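Local coordinates for protein orotidine 5'-phosphate decarboxylase (Pyrococcus horikoshii, PDB 2CZ5) that probably catalyses the decarboxylation of orotidine 5'-monophosphate to UMP, the final step of de novo UMP synthesis, and works as a homodimer, at residues I17-K22 with E48-E53; S26-N31 with V52-D57; D57-D62 with I83-V88. One frame throughout, in Å; residues are numbered along the deposited sequence.

Contact 1: I17-K22 with E48-E53; sequences IAKSVK and EETGVE
The carboxylate of Glu49 has the aliphatic part of Lys19 lying over one of its faces, with Lys19 CE 3.8 Å from Glu49 OE1 and CD close behind. This is helix-to-helix packing on the outside of a TIM barrel, between the end of helix 11-21 and the end of helix 42-50. The charges do not meet: Lys19 is bent at chi3 and chi4, which holds NZ 5.2 Å from Glu49 OE1, so the attraction is at most a loose one near solvent.

The second flat group is the peptide leaving Thr50. Its carbonyl oxygen is met end-on by a methylene, Lys22 CE lying 3.1 Å from Thr50 O. Lys22 reaches it with CG anti to its backbone N (chi1 -176°) and a bend at chi2, sliding past Thr50 in the opposite direction with CG 3.8 Å from Thr50 CB.

Thr50 is the buried centre. Its CG2 turns to helix 11-21 and packs on Ala18, while OG1 bonds to the carbonyl of Leu46 one turn back and takes a weak bond from Val52 N. Just after it, Gly51 leaves the helix with a positive phi of 73°, turning the chain toward the next strand. Beyond this turn Val52 joins the cluster, its CG1 methyl standing 4.2 Å from Lys22 CE.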
# COMPACT_ATOMS: atom_id res chain seq x y z
N ILE A 17 -4.04 -20.61 14.13
CA ILE A 17 -5.33 -20.49 13.48
C ILE A 17 -5.28 -21.16 12.10
O ILE A 17 -6.19 -21.89 11.72
CB ILE A 17 -5.73 -19.00 13.29
CG1 ILE A 17 -6.13 -18.37 14.63
CG2 ILE A 17 -6.91 -18.89 12.33
CD1 ILE A 17 -6.46 -16.91 14.50
N ALA A 18 -4.22 -20.90 11.35
CA ALA A 18 -4.09 -21.46 10.00
C ALA A 18 -4.08 -22.99 9.98
O ALA A 18 -4.68 -23.62 9.10
CB ALA A 18 -2.83 -20.91 9.32
N LYS A 19 -3.35 -23.59 10.92
CA LYS A 19 -3.29 -25.04 10.98
C LYS A 19 -4.64 -25.61 11.37
O LYS A 19 -5.06 -26.64 10.83
CB LYS A 19 -2.23 -25.52 11.97
CG LYS A 19 -0.80 -25.19 11.56
CD LYS A 19 0.19 -25.52 12.67
CE LYS A 19 0.53 -26.99 12.70
NZ LYS A 19 -0.65 -27.84 12.99
N SER A 20 -5.34 -24.94 12.29
CA SER A 20 -6.64 -25.44 12.72
C SER A 20 -7.74 -25.39 11.65
O SER A 20 -8.71 -26.14 11.76
CB SER A 20 -7.13 -24.70 13.97
OG SER A 20 -7.64 -23.41 13.65
N VAL A 21 -7.60 -24.55 10.63
CA VAL A 21 -8.64 -24.47 9.60
C VAL A 21 -8.15 -24.94 8.24
O VAL A 21 -8.89 -24.90 7.27
CB VAL A 21 -9.18 -23.01 9.42
CG1 VAL A 21 -9.47 -22.38 10.81
CG2 VAL A 21 -8.16 -22.14 8.64
N LYS A 22 -6.90 -25.39 8.18
CA LYS A 22 -6.28 -25.82 6.93
C LYS A 22 -7.15 -26.76 6.08
O LYS A 22 -7.23 -26.58 4.87
CB LYS A 22 -4.92 -26.46 7.24
CG LYS A 22 -4.12 -26.88 6.02
CD LYS A 22 -4.54 -28.25 5.52
CE LYS A 22 -3.67 -28.71 4.35
NZ LYS A 22 -4.02 -30.07 3.88
N GLU A 48 5.09 -23.72 5.13
CA GLU A 48 5.64 -24.94 5.69
C GLU A 48 4.69 -25.66 6.66
O GLU A 48 4.68 -26.88 6.73
CB GLU A 48 6.98 -24.65 6.39
CG GLU A 48 8.21 -24.94 5.52
CD GLU A 48 9.17 -23.76 5.45
OE1 GLU A 48 9.37 -23.09 6.49
OE2 GLU A 48 9.74 -23.53 4.36
N GLU A 49 3.88 -24.90 7.39
CA GLU A 49 2.95 -25.49 8.35
C GLU A 49 1.62 -25.97 7.77
O GLU A 49 0.95 -26.79 8.38
CB GLU A 49 2.68 -24.51 9.49
CG GLU A 49 3.93 -24.13 10.29
CD GLU A 49 4.24 -25.10 11.41
OE1 GLU A 49 3.97 -26.31 11.26
OE2 GLU A 49 4.78 -24.65 12.45
N THR A 50 1.22 -25.46 6.60
CA THR A 50 -0.07 -25.85 6.01
C THR A 50 -0.02 -26.44 4.61
O THR A 50 -0.93 -27.17 4.21
CB THR A 50 -1.05 -24.65 5.92
OG1 THR A 50 -0.55 -23.70 4.98
CG2 THR A 50 -1.22 -23.99 7.29
N GLY A 51 1.00 -26.09 3.85
CA GLY A 51 1.07 -26.62 2.50
C GLY A 51 0.07 -26.02 1.50
O GLY A 51 -0.14 -26.59 0.42
N VAL A 52 -0.58 -24.91 1.84
CA VAL A 52 -1.51 -24.31 0.88
C VAL A 52 -0.81 -23.08 0.28
O VAL A 52 0.21 -22.64 0.80
CB VAL A 52 -2.87 -23.89 1.51
CG1 VAL A 52 -3.51 -25.09 2.20
CG2 VAL A 52 -2.68 -22.74 2.48
N GLU A 53 -1.35 -22.55 -0.81
CA GLU A 53 -0.74 -21.39 -1.45
C GLU A 53 -0.99 -20.10 -0.69
O GLU A 53 -2.00 -19.97 0.00
CB GLU A 53 -1.24 -21.26 -2.88
CG GLU A 53 -0.85 -22.45 -3.73
CD GLU A 53 -1.02 -22.18 -5.19
OE1 GLU A 53 -0.06 -22.41 -5.96
OE2 GLU A 53 -2.12 -21.72 -5.58

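Contact 2: S26-N31 with V52-D57; sequences SMIKVN and VEIIAD
Lys29 and Asp57 carry the charge across this pair of parallel strands: Lys29 NZ makes a 2.8 Å salt bridge to Asp57 OD2, using the anti lone pair of that oxygen. The lysine stands with CG anti to its backbone N (chi1 -175°), then bends at chi3 and chi4 so that its methylenes rest on Asp57 CB before NZ meets the carboxylate. Lys29 NZ also bonds a bound citrate, probably from the crystallisation liquor. Asn31 ends the row; its ND2 bonds Asp62 of the second subunit.

Backbone bonds form the usual parallel ladder, Ile28 straddling Glu53 and Ile55, and Val30 straddling Ile55 and Asp57. Asp57 N to Val30 O is a short 2.7 Å with a bent N-H...O angle of 145°. Between Ser26 and Glu53 a water takes over, giving to Ser26 O at 2.8 Å and accepting from Glu53 N at 2.7 Å.

Apolar contacts divide by face. With Lys29 and Asp57 goes Met27, whose SD lies 3.7 Å from Ile55 CD1. On the reverse, Ile28 CD1 meets Val52 CG2 at 3.7 Å, and Val30 CG2 meets Ile54 CG2 at 3.9 Å, against helix 42-50.

An apolar outer face under the helices, with substrate-binding residues toward the C-terminal ends of the strands, is the TIM-barrel layout, here with Lys29 and Asp57 of the OMP decarboxylase site.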
# COMPACT_ATOMS: atom_id res chain seq x y z
N SER A 26 -8.56 -23.05 0.92
CA SER A 26 -7.76 -23.29 -0.26
C SER A 26 -6.44 -22.51 -0.26
O SER A 26 -5.42 -23.01 -0.70
CB SER A 26 -8.56 -22.94 -1.51
OG SER A 26 -9.59 -23.89 -1.72
N MET A 27 -6.48 -21.28 0.25
CA MET A 27 -5.28 -20.45 0.29
C MET A 27 -5.32 -19.59 1.53
O MET A 27 -6.37 -19.43 2.14
CB MET A 27 -5.21 -19.51 -0.91
CG MET A 27 -5.25 -20.19 -2.28
SD MET A 27 -4.82 -18.97 -3.53
CE MET A 27 -5.26 -19.90 -5.07
N ILE A 28 -4.17 -19.02 1.89
CA ILE A 28 -4.08 -18.12 3.04
C ILE A 28 -3.63 -16.78 2.46
O ILE A 28 -2.69 -16.73 1.67
CB ILE A 28 -3.04 -18.58 4.06
CG1 ILE A 28 -3.47 -19.92 4.68
CG2 ILE A 28 -2.87 -17.51 5.14
CD1 ILE A 28 -2.34 -20.61 5.43
N LYS A 29 -4.32 -15.70 2.84
CA LYS A 29 -3.98 -14.37 2.35
C LYS A 29 -3.35 -13.57 3.49
O LYS A 29 -3.97 -13.37 4.54
CB LYS A 29 -5.23 -13.67 1.84
CG LYS A 29 -4.98 -12.31 1.19
CD LYS A 29 -6.26 -11.75 0.51
CE LYS A 29 -7.35 -11.35 1.51
NZ LYS A 29 -6.95 -10.19 2.38
N VAL A 30 -2.12 -13.12 3.26
CA VAL A 30 -1.35 -12.36 4.23
C VAL A 30 -1.33 -10.90 3.78
O VAL A 30 -1.12 -10.60 2.59
CB VAL A 30 0.11 -12.90 4.33
CG1 VAL A 30 0.91 -12.09 5.34
CG2 VAL A 30 0.09 -14.38 4.74
N ASN A 31 -1.56 -9.98 4.72
CA ASN A 31 -1.58 -8.56 4.41
C ASN A 31 -0.48 -7.91 5.27
O ASN A 31 0.25 -8.60 5.99
CB ASN A 31 -2.97 -7.98 4.74
CG ASN A 31 -3.29 -6.69 3.98
OD1 ASN A 31 -2.46 -5.79 3.89
ND2 ASN A 31 -4.51 -6.60 3.45
N VAL A 52 -0.58 -24.91 1.84
CA VAL A 52 -1.51 -24.31 0.88
C VAL A 52 -0.81 -23.08 0.28
O VAL A 52 0.21 -22.64 0.80
CB VAL A 52 -2.87 -23.89 1.51
CG1 VAL A 52 -3.51 -25.09 2.20
CG2 VAL A 52 -2.68 -22.74 2.48
N GLU A 53 -1.35 -22.55 -0.81
CA GLU A 53 -0.74 -21.39 -1.45
C GLU A 53 -0.99 -20.10 -0.69
O GLU A 53 -2.00 -19.97 0.00
CB GLU A 53 -1.24 -21.26 -2.88
CG GLU A 53 -0.85 -22.45 -3.73
CD GLU A 53 -1.02 -22.18 -5.19
OE1 GLU A 53 -0.06 -22.41 -5.96
OE2 GLU A 53 -2.12 -21.72 -5.58
N ILE A 54 -0.06 -19.15 -0.83
CA ILE A 54 -0.16 -17.87 -0.13
C ILE A 54 -0.35 -16.67 -1.05
O ILE A 54 0.42 -16.48 -1.98
CB ILE A 54 1.13 -17.55 0.68
CG1 ILE A 54 1.52 -18.71 1.60
CG2 ILE A 54 0.94 -16.26 1.45
CD1 ILE A 54 0.48 -19.11 2.62
N ILE A 55 -1.38 -15.87 -0.78
CA ILE A 55 -1.61 -14.65 -1.55
C ILE A 55 -1.09 -13.52 -0.67
O ILE A 55 -1.44 -13.45 0.51
CB ILE A 55 -3.11 -14.38 -1.78
CG1 ILE A 55 -3.73 -15.49 -2.63
CG2 ILE A 55 -3.29 -13.02 -2.46
CD1 ILE A 55 -5.27 -15.36 -2.76
N ALA A 56 -0.25 -12.65 -1.23
CA ALA A 56 0.23 -11.49 -0.46
C ALA A 56 -0.68 -10.31 -0.84
O ALA A 56 -0.55 -9.74 -1.94
CB ALA A 56 1.69 -11.17 -0.81
N ASP A 57 -1.61 -9.97 0.04
CA ASP A 57 -2.53 -8.85 -0.22
C ASP A 57 -1.84 -7.55 0.23
O ASP A 57 -1.99 -7.07 1.36
CB ASP A 57 -3.84 -9.07 0.51
CG ASP A 57 -4.92 -8.06 0.09
OD1 ASP A 57 -4.63 -7.05 -0.59
OD2 ASP A 57 -6.09 -8.29 0.47
O HOH W 1 -3.20 -24.09 -1.92

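Contact 3: D57-D62 with I83-V88; sequences DLKLAD and IVHTFV
Asp57 has its CA 4.8 Å from that of Ile83, its nearest neighbour across this parallel pair, but the register then jumps, and Leu60 pairs with Val84. Two extra residues are thus taken up in the first strand, with Lys59 left-handed (phi 47°). Beyond them two backbone bonds join the strands: Leu60 N to Ile83 O, 3.2 Å and on a lone pair in the carbonyl plane, and His85 N to Leu60 O, 2.9 Å and nearly straight at 171°.

Ile83 puts its CD1 methyl 3.4 Å from Asp57 CG, touching both oxygens as well and giving the carboxylate an apolar wall. Lys59, the proposed proton donor, bends at chi2 and chi4 to bring NZ back to Asp57 OD1 at 2.8 Å, on the syn side and 25° above the carboxylate plane; the same NZ is also held, more strongly, by a salt bridge to Asp62 of the second subunit. Replaced by an alanine, Asp57 would probably leave Lys29 and Lys59 without the carboxylate they share, and the Lys59 chain freer to swing. Asp57, Lys59 and Asp62 spell the DxKxxD signature of the family.

His85 crosses beside the lysine, with CD2 3.8 Å from Lys59 CB and Lys59 O at its ring edge; NE2 bonds Ala61 O of the second subunit. Farther on, Ala61 CB meets Val88 CG2 at 3.5 Å, and Val88 CG1 approaches Asp62 O at 3.4 Å.

The strands are the two arms of the beta-alpha-beta unit whose crossover is helix 64-76. That helix covers Leu58 and Leu60, helix 90-97 covers Val84, and strand 101-105 continues the barrel beyond Ile83.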
# COMPACT_ATOMS: atom_id res chain seq x y z
N ASP A 57 -1.61 -9.97 0.04
CA ASP A 57 -2.53 -8.85 -0.22
C ASP A 57 -1.84 -7.55 0.23
O ASP A 57 -1.99 -7.07 1.36
CB ASP A 57 -3.84 -9.07 0.51
CG ASP A 57 -4.92 -8.06 0.09
OD1 ASP A 57 -4.63 -7.05 -0.59
OD2 ASP A 57 -6.09 -8.29 0.47
N LEU A 58 -1.08 -6.99 -0.70
CA LEU A 58 -0.32 -5.80 -0.44
C LEU A 58 -0.91 -4.52 -0.99
O LEU A 58 -0.40 -3.44 -0.69
CB LEU A 58 1.10 -6.00 -0.98
CG LEU A 58 1.79 -7.30 -0.52
CD1 LEU A 58 3.16 -7.38 -1.17
CD2 LEU A 58 1.92 -7.32 1.03
N LYS A 59 -1.98 -4.63 -1.79
CA LYS A 59 -2.62 -3.47 -2.41
C LYS A 59 -1.52 -2.60 -3.01
O LYS A 59 -1.50 -1.38 -2.80
CB LYS A 59 -3.40 -2.64 -1.37
CG LYS A 59 -4.54 -3.35 -0.64
CD LYS A 59 -5.63 -3.82 -1.60
CE LYS A 59 -6.92 -4.21 -0.87
NZ LYS A 59 -6.70 -5.28 0.14
N LEU A 60 -0.60 -3.21 -3.76
CA LEU A 60 0.52 -2.43 -4.32
C LEU A 60 -0.00 -1.27 -5.16
O LEU A 60 -0.85 -1.44 -6.06
CB LEU A 60 1.49 -3.33 -5.12
CG LEU A 60 2.23 -4.42 -4.32
CD1 LEU A 60 3.33 -5.00 -5.18
CD2 LEU A 60 2.85 -3.84 -3.03
N ALA A 61 0.52 -0.09 -4.85
CA ALA A 61 0.08 1.14 -5.50
C ALA A 61 1.20 2.18 -5.60
O ALA A 61 1.00 3.35 -5.28
CB ALA A 61 -1.10 1.72 -4.71
N ASP A 62 2.38 1.73 -6.02
CA ASP A 62 3.53 2.62 -6.16
C ASP A 62 4.00 2.66 -7.59
O ASP A 62 3.38 2.05 -8.49
CB ASP A 62 4.67 2.14 -5.26
CG ASP A 62 5.40 3.30 -4.58
OD1 ASP A 62 5.98 4.15 -5.30
OD2 ASP A 62 5.38 3.35 -3.33
N ILE A 83 -1.44 -9.12 -4.62
CA ILE A 83 -2.57 -8.29 -5.00
C ILE A 83 -2.09 -6.87 -5.26
O ILE A 83 -1.38 -6.28 -4.44
CB ILE A 83 -3.65 -8.30 -3.92
CG1 ILE A 83 -4.30 -9.69 -3.87
CG2 ILE A 83 -4.69 -7.22 -4.22
CD1 ILE A 83 -5.27 -9.88 -2.71
N VAL A 84 -2.48 -6.34 -6.42
CA VAL A 84 -2.10 -5.00 -6.83
C VAL A 84 -3.33 -4.17 -7.21
O VAL A 84 -4.37 -4.71 -7.60
CB VAL A 84 -1.12 -5.04 -8.05
CG1 VAL A 84 0.00 -6.03 -7.76
CG2 VAL A 84 -1.85 -5.45 -9.34
N HIS A 85 -3.23 -2.86 -7.07
CA HIS A 85 -4.33 -1.98 -7.44
C HIS A 85 -4.22 -1.69 -8.94
O HIS A 85 -3.12 -1.59 -9.46
CB HIS A 85 -4.26 -0.65 -6.70
CG HIS A 85 -5.07 -0.61 -5.44
ND1 HIS A 85 -6.45 -0.66 -5.44
CD2 HIS A 85 -4.70 -0.46 -4.15
CE1 HIS A 85 -6.89 -0.54 -4.20
NE2 HIS A 85 -5.85 -0.41 -3.40
N THR A 86 -5.35 -1.54 -9.61
CA THR A 86 -5.33 -1.22 -11.04
C THR A 86 -5.17 0.29 -11.22
O THR A 86 -4.59 0.76 -12.20
CB THR A 86 -6.65 -1.64 -11.73
OG1 THR A 86 -6.92 -3.02 -11.45
CG2 THR A 86 -6.55 -1.44 -13.22
N PHE A 87 -5.65 1.04 -10.22
CA PHE A 87 -5.65 2.50 -10.20
C PHE A 87 -4.34 3.23 -10.50
O PHE A 87 -4.34 4.28 -11.13
CB PHE A 87 -6.17 2.96 -8.84
CG PHE A 87 -7.03 4.17 -8.89
CD1 PHE A 87 -6.54 5.39 -9.36
CD2 PHE A 87 -8.35 4.10 -8.48
CE1 PHE A 87 -7.35 6.52 -9.42
CE2 PHE A 87 -9.18 5.24 -8.53
CZ PHE A 87 -8.67 6.44 -9.01
N VAL A 88 -3.22 2.67 -10.07
CA VAL A 88 -1.94 3.33 -10.27
C VAL A 88 -1.36 3.19 -11.69
O VAL A 88 -0.32 3.76 -12.01
CB VAL A 88 -0.95 2.88 -9.19
CG1 VAL A 88 0.43 3.48 -9.40
CG2 VAL A 88 -1.48 3.35 -7.83

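In the fold
The three contacts follow strand 53-60 from the helix ends that precede it to the active site at its C-terminal end. Contact 1 lies 10 Å from contact 2, centre to centre, and rests on it through Ile28, whose CD1 is 3.6 Å from Thr50 OG1; Val52 and Glu53 belong to both. Contacts 2 and 3 have centres 16 Å apart, and Ile83 CD1 packs 3.9 Å from Lys29 CD. Asp57 is common to both, taking Lys29 in one and Lys59 in the other, next to the bound citrate. Contact 1, 26 Å from contact 3 centre to centre, joins two outer helices, while the other two contribute residues to the substrate site at the dimer interface.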